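Local atomic coordinates of chitin deacetylase 1 (Bombyx mori, PDB entry 5ZNT), a protein that hydrolyses the N-acetyl groups of N-acetylglucosamine residues in chitin, a zinc-dependent reaction that yields chitosan and acetate. Residues 50-64 / 271-285. Sequence-based numbering, arbitrary orientation.
Sequences NNNIELYKEIFNGKR and AAWLKNNPEFLEAFL. With NAG (2-acetamido-2-deoxy-beta-D-glucopyranose), chain B.
Helix 53-59 packs on two successive helices, crossing 271-276 at 77° with the axes 10.4 Å apart and running at 28° to 278-285. Leu55, its CG anti to the backbone N (chi1 170°), reaches into the angle between these two: CD2 lies on Ala271 CB at 3.7 Å, while CD1 meets Leu281 CD2 at 3.6 Å, the two side chains lying alongside one another, pointing opposite ways. The Ala271 methyl also touches Asn52 CB and the hydroxyl end of Tyr56, approaching the ring obliquely. Beyond Leu55, Ile59 CG1 touches both Leu281 CD1 and Leu285 CD2, and the extended Glu58 crosses Leu285 at about a right angle, its carboxylate against Leu281 CD2. At one end the fully extended Lys275 gives a hydrogen bond from NZ to Asn51 O (2.9 Å), approaching from above the carbonyl plane. At the other, Leu285 CD2 sits over the centre of the Arg64 guanidinium, 3.9 Å above its plane. Arg64 NH1 donates to Ile59 O (2.9 Å), and NE forms a salt bridge with Asp289, farther along helix 278-294. A leucine in place of Arg64 would probably leave Asp289 without this charged mate and the carbonyl of Ile59 without this donor. Asn52 hydrogen-bonds Ala47 O through ND2 and Asn49 N through OD1, tying the packing to the loop following zinc ligand Asp46. Ile59 and Leu274 rest on Phe44 of strand 38-45, so these helices cover the parallel strands, as in the distorted (beta/alpha) barrel of CE4 deacetylases.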
ATOM      1  N   ASN A  50       8.046  -7.353  16.547  1.00 17.31           N
ATOM      2  CA  ASN A  50       8.848  -8.563  16.520  1.00 23.21           C
ATOM      3  C   ASN A  50       8.054  -9.780  16.042  1.00 23.51           C
ATOM      4  O   ASN A  50       8.645 -10.848  15.855  1.00 22.50           O
ATOM      5  CB  ASN A  50       9.478  -8.816  17.904  1.00 25.55           C
ATOM      6  CG  ASN A  50      10.822  -8.103  18.074  1.00 34.47           C
ATOM      7  OD1 ASN A  50      11.425  -7.653  17.092  1.00 36.86           O
ATOM      8  ND2 ASN A  50      11.304  -8.011  19.315  1.00 36.80           N
ATOM      9  N   ASN A  51       6.743  -9.660  15.820  1.00 19.42           N
ATOM     10  CA  ASN A  51       6.049 -10.748  15.140  1.00 21.51           C
ATOM     11  C   ASN A  51       6.512 -10.916  13.690  1.00 24.10           C
ATOM     12  O   ASN A  51       6.330 -12.000  13.125  1.00 20.34           O
ATOM     13  CB  ASN A  51       4.526 -10.541  15.116  1.00 21.27           C
ATOM     14  CG  ASN A  51       3.886 -10.461  16.521  1.00 25.75           C
ATOM     15  OD1 ASN A  51       4.538 -10.630  17.542  1.00 24.24           O
ATOM     16  ND2 ASN A  51       2.603 -10.150  16.546  1.00 23.09           N
ATOM     17  N   ASN A  52       7.057  -9.867  13.064  1.00 19.25           N
ATOM     18  CA  ASN A  52       7.363  -9.926  11.632  1.00 22.27           C
ATOM     19  C   ASN A  52       8.678  -9.263  11.212  1.00 22.88           C
ATOM     20  O   ASN A  52       9.024  -9.341  10.032  1.00 18.80           O
ATOM     21  CB  ASN A  52       6.206  -9.306  10.818  1.00 16.29           C
ATOM     22  CG  ASN A  52       5.732  -7.965  11.389  1.00 20.48           C
ATOM     23  OD1 ASN A  52       6.527  -7.058  11.622  1.00 16.64           O
ATOM     24  ND2 ASN A  52       4.424  -7.842  11.613  1.00 20.90           N
ATOM     25  N   ILE A  53       9.451  -8.682  12.134  1.00 22.80           N
ATOM     26  CA  ILE A  53      10.667  -7.969  11.743  1.00 25.63           C
ATOM     27  C   ILE A  53      11.658  -8.923  11.081  1.00 26.34           C
ATOM     28  O   ILE A  53      12.263  -8.597  10.052  1.00 27.59           O
ATOM     29  CB  ILE A  53      11.272  -7.239  12.965  1.00 28.12           C
ATOM     30  CG1 ILE A  53      10.474  -5.939  13.262  1.00 20.42           C
ATOM     31  CG2 ILE A  53      12.763  -6.946  12.728  1.00 32.80           C
ATOM     32  CD1 ILE A  53      10.638  -5.395  14.744  1.00 21.28           C
ATOM     33  N   GLU A  54      11.786 -10.138  11.610  1.00 21.77           N
ATOM     34  CA  GLU A  54      12.701 -11.102  11.010  1.00 32.16           C
ATOM     35  C   GLU A  54      12.200 -11.597   9.658  1.00 30.61           C
ATOM     36  O   GLU A  54      13.006 -11.866   8.760  1.00 29.17           O
ATOM     37  CB  GLU A  54      12.919 -12.283  11.958  1.00 34.97           C
ATOM     38  CG  GLU A  54      13.783 -11.949  13.167  1.00 41.02           C
ATOM     39  CD  GLU A  54      15.203 -11.555  12.780  1.00 64.20           C
ATOM     40  OE1 GLU A  54      15.929 -12.421  12.221  1.00 63.94           O
ATOM     41  OE2 GLU A  54      15.577 -10.377  13.023  1.00 58.21           O
ATOM     42  N   LEU A  55      10.885 -11.774   9.504  1.00 26.31           N
ATOM     43  CA  LEU A  55      10.357 -12.118   8.185  1.00 22.52           C
ATOM     44  C   LEU A  55      10.767 -11.074   7.146  1.00 23.71           C
ATOM     45  O   LEU A  55      11.199 -11.421   6.036  1.00 25.14           O
ATOM     46  CB  LEU A  55       8.833 -12.245   8.239  1.00 22.58           C
ATOM     47  CG  LEU A  55       8.179 -12.372   6.860  1.00 21.03           C
ATOM     48  CD1 LEU A  55       8.381 -13.772   6.287  1.00 23.58           C
ATOM     49  CD2 LEU A  55       6.717 -12.021   6.902  1.00 24.13           C
ATOM     50  N   TYR A  56      10.631  -9.790   7.476  1.00 18.83           N
ATOM     51  CA  TYR A  56      10.954  -8.769   6.484  1.00 21.03           C
ATOM     52  C   TYR A  56      12.443  -8.781   6.150  1.00 29.68           C
ATOM     53  O   TYR A  56      12.820  -8.487   5.008  1.00 24.36           O
ATOM     54  CB  TYR A  56      10.506  -7.393   6.968  1.00 21.26           C
ATOM     55  CG  TYR A  56       8.990  -7.277   7.116  1.00 22.59           C
ATOM     56  CD1 TYR A  56       8.128  -7.846   6.174  1.00 21.52           C
ATOM     57  CD2 TYR A  56       8.424  -6.636   8.218  1.00 17.53           C
ATOM     58  CE1 TYR A  56       6.736  -7.749   6.310  1.00 21.62           C
ATOM     59  CE2 TYR A  56       7.034  -6.553   8.372  1.00 17.66           C
ATOM     60  CZ  TYR A  56       6.201  -7.108   7.405  1.00 19.77           C
ATOM     61  OH  TYR A  56       4.829  -7.008   7.530  1.00 19.68           O
ATOM     62  N   LYS A  57      13.299  -9.164   7.109  1.00 25.93           N
ATOM     63  CA  LYS A  57      14.731  -9.276   6.815  1.00 33.47           C
ATOM     64  C   LYS A  57      15.012 -10.420   5.856  1.00 27.91           C
ATOM     65  O   LYS A  57      15.902 -10.313   4.999  1.00 31.43           O
ATOM     66  CB  LYS A  57      15.538  -9.463   8.103  1.00 36.52           C
ATOM     67  CG  LYS A  57      15.772  -8.183   8.855  1.00 41.84           C
ATOM     68  CD  LYS A  57      16.445  -8.436  10.208  1.00 59.23           C
ATOM     69  CE  LYS A  57      16.308  -7.208  11.129  1.00 59.39           C
ATOM     70  NZ  LYS A  57      16.846  -7.459  12.494  1.00 52.01           N
ATOM     71  N   GLU A  58      14.275 -11.524   5.991  1.00 23.24           N
ATOM     72  CA  GLU A  58      14.459 -12.657   5.099  1.00 27.98           C
ATOM     73  C   GLU A  58      14.060 -12.298   3.672  1.00 31.15           C
ATOM     74  O   GLU A  58      14.746 -12.678   2.719  1.00 25.86           O
ATOM     75  CB  GLU A  58      13.650 -13.854   5.595  1.00 26.03           C
ATOM     76  CG  GLU A  58      13.697 -15.059   4.693  1.00 28.65           C
ATOM     77  CD  GLU A  58      13.086 -16.325   5.319  1.00 42.31           C
ATOM     78  OE1 GLU A  58      12.613 -16.277   6.491  1.00 39.17           O
ATOM     79  OE2 GLU A  58      13.071 -17.373   4.625  1.00 36.57           O
ATOM     80  N   ILE A  59      12.949 -11.576   3.508  1.00 24.50           N
ATOM     81  CA  ILE A  59      12.492 -11.184   2.176  1.00 22.60           C
ATOM     82  C   ILE A  59      13.412 -10.117   1.585  1.00 22.45           C
ATOM     83  O   ILE A  59      13.922 -10.258   0.469  1.00 24.40           O
ATOM     84  CB  ILE A  59      11.039 -10.681   2.222  1.00 18.83           C
ATOM     85  CG1 ILE A  59      10.096 -11.776   2.737  1.00 19.42           C
ATOM     86  CG2 ILE A  59      10.632 -10.203   0.824  1.00 21.45           C
ATOM     87  CD1 ILE A  59       8.680 -11.283   3.079  1.00 21.80           C
ATOM     88  N   PHE A  60      13.594  -9.021   2.311  1.00 19.39           N
ATOM     89  CA  PHE A  60      14.298  -7.847   1.811  1.00 21.95           C
ATOM     90  C   PHE A  60      15.725  -7.871   2.347  1.00 29.09           C
ATOM     91  O   PHE A  60      16.118  -7.096   3.212  1.00 36.04           O
ATOM     92  CB  PHE A  60      13.544  -6.575   2.189  1.00 21.04           C
ATOM     93  CG  PHE A  60      12.144  -6.571   1.683  1.00 24.72           C
ATOM     94  CD1 PHE A  60      11.894  -6.411   0.329  1.00 18.74           C
ATOM     95  CD2 PHE A  60      11.074  -6.787   2.545  1.00 24.09           C
ATOM     96  CE1 PHE A  60      10.601  -6.430  -0.160  1.00 24.70           C
ATOM     97  CE2 PHE A  60       9.770  -6.818   2.072  1.00 20.76           C
ATOM     98  CZ  PHE A  60       9.520  -6.665   0.722  1.00 23.76           C
ATOM     99  N   ASN A  61      16.485  -8.819   1.803  1.00 30.75           N
ATOM    100  CA  ASN A  61      17.795  -9.190   2.313  1.00 41.79           C
ATOM    101  C   ASN A  61      18.936  -8.346   1.739  1.00 44.05           C
ATOM    102  O   ASN A  61      20.100  -8.614   2.052  1.00 53.09           O
ATOM    103  CB  ASN A  61      18.054 -10.665   2.025  1.00 26.84           C
ATOM    104  CG  ASN A  61      17.948 -10.997   0.548  1.00 37.83           C
ATOM    105  OD1 ASN A  61      17.894 -10.102  -0.305  1.00 33.82           O
ATOM    106  ND2 ASN A  61      17.921 -12.287   0.233  1.00 35.48           N
ATOM    107  N   GLY A  62      18.638  -7.338   0.927  1.00 37.47           N
ATOM    108  CA  GLY A  62      19.699  -6.588   0.282  1.00 36.86           C
ATOM    109  C   GLY A  62      20.348  -7.288  -0.891  1.00 33.82           C
ATOM    110  O   GLY A  62      21.277  -6.734  -1.484  1.00 45.17           O
ATOM    111  N   LYS A  63      19.887  -8.486  -1.244  1.00 37.11           N
ATOM    112  CA  LYS A  63      20.378  -9.230  -2.395  1.00 36.85           C
ATOM    113  C   LYS A  63      19.387  -9.303  -3.551  1.00 42.23           C
ATOM    114  O   LYS A  63      19.761  -9.770  -4.631  1.00 42.39           O
ATOM    115  CB  LYS A  63      20.734 -10.666  -1.990  1.00 39.31           C
ATOM    116  CG  LYS A  63      21.537 -10.775  -0.705  1.00 51.73           C
ATOM    117  CD  LYS A  63      22.894 -11.414  -0.944  1.00 59.21           C
ATOM    118  CE  LYS A  63      23.529 -11.846   0.371  1.00 56.45           C
ATOM    119  NZ  LYS A  63      22.777 -12.974   0.982  1.00 57.84           N
ATOM    120  N   ARG A  64      18.131  -8.912  -3.350  1.00 29.51           N
ATOM    121  CA  ARG A  64      17.125  -8.931  -4.410  1.00 25.49           C
ATOM    122  C   ARG A  64      17.070  -7.526  -4.995  1.00 26.75           C
ATOM    123  O   ARG A  64      16.750  -6.571  -4.284  1.00 23.50           O
ATOM    124  CB  ARG A  64      15.766  -9.378  -3.864  1.00 25.76           C
ATOM    125  CG  ARG A  64      15.824 -10.765  -3.207  1.00 25.47           C
ATOM    126  CD  ARG A  64      14.481 -11.317  -2.714  1.00 18.80           C
ATOM    127  NE  ARG A  64      14.570 -12.778  -2.644  1.00 21.47           N
ATOM    128  CZ  ARG A  64      14.792 -13.477  -1.537  1.00 23.45           C
ATOM    129  NH1 ARG A  64      14.885 -12.861  -0.348  1.00 27.15           N
ATOM    130  NH2 ARG A  64      14.893 -14.802  -1.628  1.00 23.22           N
ATOM    131  N   ALA A 271       1.789 -10.086   6.943  1.00 18.20           N
ATOM    132  CA  ALA A 271       2.990 -10.839   7.284  1.00 19.14           C
ATOM    133  C   ALA A 271       2.647 -12.179   7.912  1.00 20.08           C
ATOM    134  O   ALA A 271       3.275 -13.199   7.601  1.00 21.37           O
ATOM    135  CB  ALA A 271       3.860 -10.029   8.241  1.00 19.61           C
ATOM    136  N   ALA A 272       1.651 -12.203   8.801  1.00 20.37           N
ATOM    137  CA  ALA A 272       1.360 -13.435   9.529  1.00 20.93           C
ATOM    138  C   ALA A 272       0.990 -14.577   8.576  1.00 23.81           C
ATOM    139  O   ALA A 272       1.311 -15.743   8.833  1.00 23.68           O
ATOM    140  CB  ALA A 272       0.236 -13.179  10.539  1.00 27.44           C
ATOM    141  N   TRP A 273       0.297 -14.258   7.477  1.00 19.81           N
ATOM    142  CA  TRP A 273      -0.067 -15.273   6.490  1.00 20.74           C
ATOM    143  C   TRP A 273       1.174 -15.924   5.883  1.00 24.59           C
ATOM    144  O   TRP A 273       1.227 -17.149   5.730  1.00 23.51           O
ATOM    145  CB  TRP A 273      -0.946 -14.636   5.416  1.00 22.24           C
ATOM    146  CG  TRP A 273      -1.502 -15.580   4.353  1.00 27.22           C
ATOM    147  CD1 TRP A 273      -2.659 -16.324   4.426  1.00 32.67           C
ATOM    148  CD2 TRP A 273      -0.934 -15.856   3.062  1.00 27.47           C
ATOM    149  NE1 TRP A 273      -2.841 -17.033   3.256  1.00 26.60           N
ATOM    150  CE2 TRP A 273      -1.799 -16.772   2.408  1.00 28.60           C
ATOM    151  CE3 TRP A 273       0.216 -15.414   2.390  1.00 21.64           C
ATOM    152  CZ2 TRP A 273      -1.548 -17.249   1.119  1.00 26.74           C
ATOM    153  CZ3 TRP A 273       0.463 -15.890   1.119  1.00 25.50           C
ATOM    154  CH2 TRP A 273      -0.415 -16.805   0.493  1.00 30.42           C
ATOM    155  N   LEU A 274       2.204 -15.124   5.570  1.00 23.15           N
ATOM    156  CA  LEU A 274       3.466 -15.686   5.084  1.00 24.10           C
ATOM    157  C   LEU A 274       4.206 -16.424   6.192  1.00 27.56           C
ATOM    158  O   LEU A 274       4.759 -17.506   5.971  1.00 30.11           O
ATOM    159  CB  LEU A 274       4.363 -14.576   4.520  1.00 17.43           C
ATOM    160  CG  LEU A 274       3.916 -13.993   3.188  1.00 21.38           C
ATOM    161  CD1 LEU A 274       4.704 -12.709   2.843  1.00 20.52           C
ATOM    162  CD2 LEU A 274       4.029 -15.061   2.055  1.00 25.80           C
ATOM    163  N   LYS A 275       4.239 -15.849   7.388  1.00 23.46           N
ATOM    164  CA  LYS A 275       5.007 -16.446   8.469  1.00 29.32           C
ATOM    165  C   LYS A 275       4.390 -17.756   8.937  1.00 34.66           C
ATOM    166  O   LYS A 275       5.108 -18.724   9.216  1.00 32.13           O
ATOM    167  CB  LYS A 275       5.129 -15.464   9.629  1.00 27.77           C
ATOM    168  CG  LYS A 275       6.060 -15.995  10.702  1.00 37.34           C
ATOM    169  CD  LYS A 275       6.371 -14.964  11.735  1.00 33.16           C
ATOM    170  CE  LYS A 275       7.371 -15.506  12.723  1.00 35.87           C
ATOM    171  NZ  LYS A 275       7.558 -14.534  13.813  1.00 38.81           N
ATOM    172  N   ASN A 276       3.063 -17.813   9.024  1.00 30.50           N
ATOM    173  CA  ASN A 276       2.427 -19.001   9.570  1.00 32.19           C
ATOM    174  C   ASN A 276       2.364 -20.143   8.571  1.00 43.45           C
ATOM    175  O   ASN A 276       2.017 -21.265   8.953  1.00 38.27           O
ATOM    176  CB  ASN A 276       1.013 -18.671  10.077  1.00 33.29           C
ATOM    177  CG  ASN A 276       1.021 -17.652  11.225  1.00 31.44           C
ATOM    178  OD1 ASN A 276       2.072 -17.322  11.785  1.00 38.88           O
ATOM    179  ND2 ASN A 276      -0.149 -17.156  11.574  1.00 38.79           N
ATOM    180  N   ASN A 277       2.695 -19.888   7.307  1.00 39.91           N
ATOM    181  CA  ASN A 277       2.636 -20.892   6.248  1.00 32.72           C
ATOM    182  C   ASN A 277       3.983 -20.927   5.537  1.00 36.14           C
ATOM    183  O   ASN A 277       4.126 -20.359   4.450  1.00 34.49           O
ATOM    184  CB  ASN A 277       1.520 -20.584   5.252  1.00 33.27           C
ATOM    185  CG  ASN A 277       0.127 -20.566   5.888  1.00 50.52           C
ATOM    186  OD1 ASN A 277      -0.469 -21.628   6.089  1.00 49.66           O
ATOM    187  ND2 ASN A 277      -0.416 -19.360   6.160  1.00 29.33           N
ATOM    188  N   PRO A 278       4.990 -21.572   6.124  1.00 36.88           N
ATOM    189  CA  PRO A 278       6.313 -21.626   5.465  1.00 32.94           C
ATOM    190  C   PRO A 278       6.317 -21.984   3.974  1.00 35.31           C
ATOM    191  O   PRO A 278       7.147 -21.432   3.232  1.00 34.14           O
ATOM    192  CB  PRO A 278       7.061 -22.679   6.293  1.00 37.92           C
ATOM    193  CG  PRO A 278       6.497 -22.531   7.660  1.00 34.70           C
ATOM    194  CD  PRO A 278       5.033 -22.154   7.480  1.00 38.69           C
ATOM    195  N   GLU A 279       5.434 -22.871   3.495  1.00 27.25           N
ATOM    196  CA  GLU A 279       5.435 -23.180   2.063  1.00 34.50           C
ATOM    197  C   GLU A 279       4.987 -21.983   1.228  1.00 36.74           C
ATOM    198  O   GLU A 279       5.361 -21.868   0.054  1.00 32.57           O
ATOM    199  CB  GLU A 279       4.554 -24.398   1.767  1.00 33.42           C
ATOM    200  CG  GLU A 279       3.116 -24.159   2.169  1.00 53.65           C
ATOM    201  CD  GLU A 279       2.765 -24.239   3.663  1.00 64.70           C
ATOM    202  OE1 GLU A 279       1.516 -24.160   3.997  1.00 65.14           O
ATOM    203  OE2 GLU A 279       3.651 -24.407   4.580  1.00 64.27           O
ATOM    204  N   PHE A 280       4.166 -21.102   1.794  1.00 33.91           N
ATOM    205  CA  PHE A 280       3.791 -19.908   1.047  1.00 32.02           C
ATOM    206  C   PHE A 280       4.972 -18.954   0.946  1.00 27.32           C
ATOM    207  O   PHE A 280       5.259 -18.424  -0.136  1.00 28.84           O
ATOM    208  CB  PHE A 280       2.583 -19.206   1.684  1.00 33.53           C
ATOM    209  CG  PHE A 280       1.298 -20.025   1.659  1.00 39.13           C
ATOM    210  CD1 PHE A 280       1.166 -21.134   0.834  1.00 39.05           C
ATOM    211  CD2 PHE A 280       0.219 -19.668   2.455  1.00 37.12           C
ATOM    212  CE1 PHE A 280      -0.021 -21.881   0.815  1.00 39.25           C
ATOM    213  CE2 PHE A 280      -0.964 -20.398   2.438  1.00 39.01           C
ATOM    214  CZ  PHE A 280      -1.086 -21.505   1.616  1.00 40.20           C
ATOM    215  N   LEU A 281       5.670 -18.729   2.057  1.00 23.44           N
ATOM    216  CA  LEU A 281       6.861 -17.898   2.002  1.00 26.43           C
ATOM    217  C   LEU A 281       7.884 -18.484   1.034  1.00 27.23           C
ATOM    218  O   LEU A 281       8.456 -17.756   0.219  1.00 25.59           O
ATOM    219  CB  LEU A 281       7.480 -17.745   3.390  1.00 26.42           C
ATOM    220  CG  LEU A 281       8.758 -16.901   3.438  1.00 23.41           C
ATOM    221  CD1 LEU A 281       8.441 -15.466   2.964  1.00 22.72           C
ATOM    222  CD2 LEU A 281       9.359 -16.892   4.824  1.00 25.88           C
ATOM    223  N   GLU A 282       8.110 -19.802   1.101  1.00 24.97           N
ATOM    224  CA  GLU A 282       9.089 -20.425   0.214  1.00 26.19           C
ATOM    225  C   GLU A 282       8.696 -20.254  -1.249  1.00 26.47           C
ATOM    226  O   GLU A 282       9.535 -19.906  -2.087  1.00 27.40           O
ATOM    227  CB  GLU A 282       9.248 -21.907   0.559  1.00 27.16           C
ATOM    228  CG  GLU A 282      10.081 -22.671  -0.470  1.00 30.30           C
ATOM    229  CD  GLU A 282      10.281 -24.131  -0.109  1.00 43.86           C
ATOM    230  OE1 GLU A 282      10.709 -24.414   1.030  1.00 50.85           O
ATOM    231  OE2 GLU A 282       9.997 -24.994  -0.961  1.00 51.27           O
ATOM    232  N   ALA A 283       7.422 -20.471  -1.571  1.00 25.63           N
ATOM    233  CA  ALA A 283       6.958 -20.291  -2.942  1.00 26.17           C
ATOM    234  C   ALA A 283       7.062 -18.834  -3.376  1.00 25.24           C
ATOM    235  O   ALA A 283       7.410 -18.543  -4.527  1.00 23.71           O
ATOM    236  CB  ALA A 283       5.519 -20.799  -3.078  1.00 25.27           C
ATOM    237  N   PHE A 284       6.772 -17.904  -2.471  1.00 22.96           N
ATOM    238  CA  PHE A 284       6.824 -16.489  -2.816  1.00 22.81           C
ATOM    239  C   PHE A 284       8.252 -16.068  -3.150  1.00 22.24           C
ATOM    240  O   PHE A 284       8.492 -15.362  -4.137  1.00 23.86           O
ATOM    241  CB  PHE A 284       6.282 -15.661  -1.647  1.00 22.54           C
ATOM    242  CG  PHE A 284       6.227 -14.182  -1.908  1.00 21.92           C
ATOM    243  CD1 PHE A 284       5.716 -13.686  -3.100  1.00 24.52           C
ATOM    244  CD2 PHE A 284       6.669 -13.290  -0.953  1.00 24.69           C
ATOM    245  CE1 PHE A 284       5.656 -12.313  -3.338  1.00 28.21           C
ATOM    246  CE2 PHE A 284       6.612 -11.912  -1.177  1.00 27.90           C
ATOM    247  CZ  PHE A 284       6.101 -11.428  -2.375  1.00 29.34           C
ATOM    248  N   LEU A 285       9.207 -16.453  -2.310  1.00 22.03           N
ATOM    249  CA  LEU A 285      10.595 -16.096  -2.562  1.00 23.48           C
ATOM    250  C   LEU A 285      11.120 -16.778  -3.827  1.00 25.25           C
ATOM    251  O   LEU A 285      11.824 -16.150  -4.630  1.00 26.03           O
ATOM    252  CB  LEU A 285      11.441 -16.454  -1.346  1.00 24.08           C
ATOM    253  CG  LEU A 285      11.039 -15.651  -0.105  1.00 29.26           C
ATOM    254  CD1 LEU A 285      11.951 -15.943   1.064  1.00 25.37           C
ATOM    255  CD2 LEU A 285      11.019 -14.144  -0.429  1.00 26.26           C
TER
HETATM  256  C1  NAG B   1      12.013  -2.834  17.897  1.00 26.92           C
HETATM  257  C2  NAG B   1      12.604  -4.071  18.543  1.00 31.97           C
HETATM  258  C3  NAG B   1      14.116  -3.895  18.686  1.00 35.65           C
HETATM  259  C4  NAG B   1      14.746  -3.498  17.352  1.00 40.16           C
HETATM  260  C5  NAG B   1      13.970  -2.356  16.702  1.00 29.40           C
HETATM  261  C6  NAG B   1      14.420  -2.050  15.293  1.00 30.56           C
HETATM  262  C7  NAG B   1      10.814  -4.974  19.978  1.00 34.16           C
HETATM  263  C8  NAG B   1      10.407  -5.264  21.393  1.00 36.63           C
HETATM  264  N2  NAG B   1      12.001  -4.381  19.827  1.00 29.39           N
HETATM  265  O3  NAG B   1      14.647  -5.117  19.177  1.00 45.62           O
HETATM  266  O4  NAG B   1      16.018  -2.895  17.551  1.00 57.53           O
HETATM  267  O5  NAG B   1      12.576  -2.665  16.642  1.00 25.70           O
HETATM  268  O6  NAG B   1      14.392  -3.221  14.488  1.00 37.57           O
HETATM  269  O7  NAG B   1      10.080  -5.236  19.013  1.00 34.35           O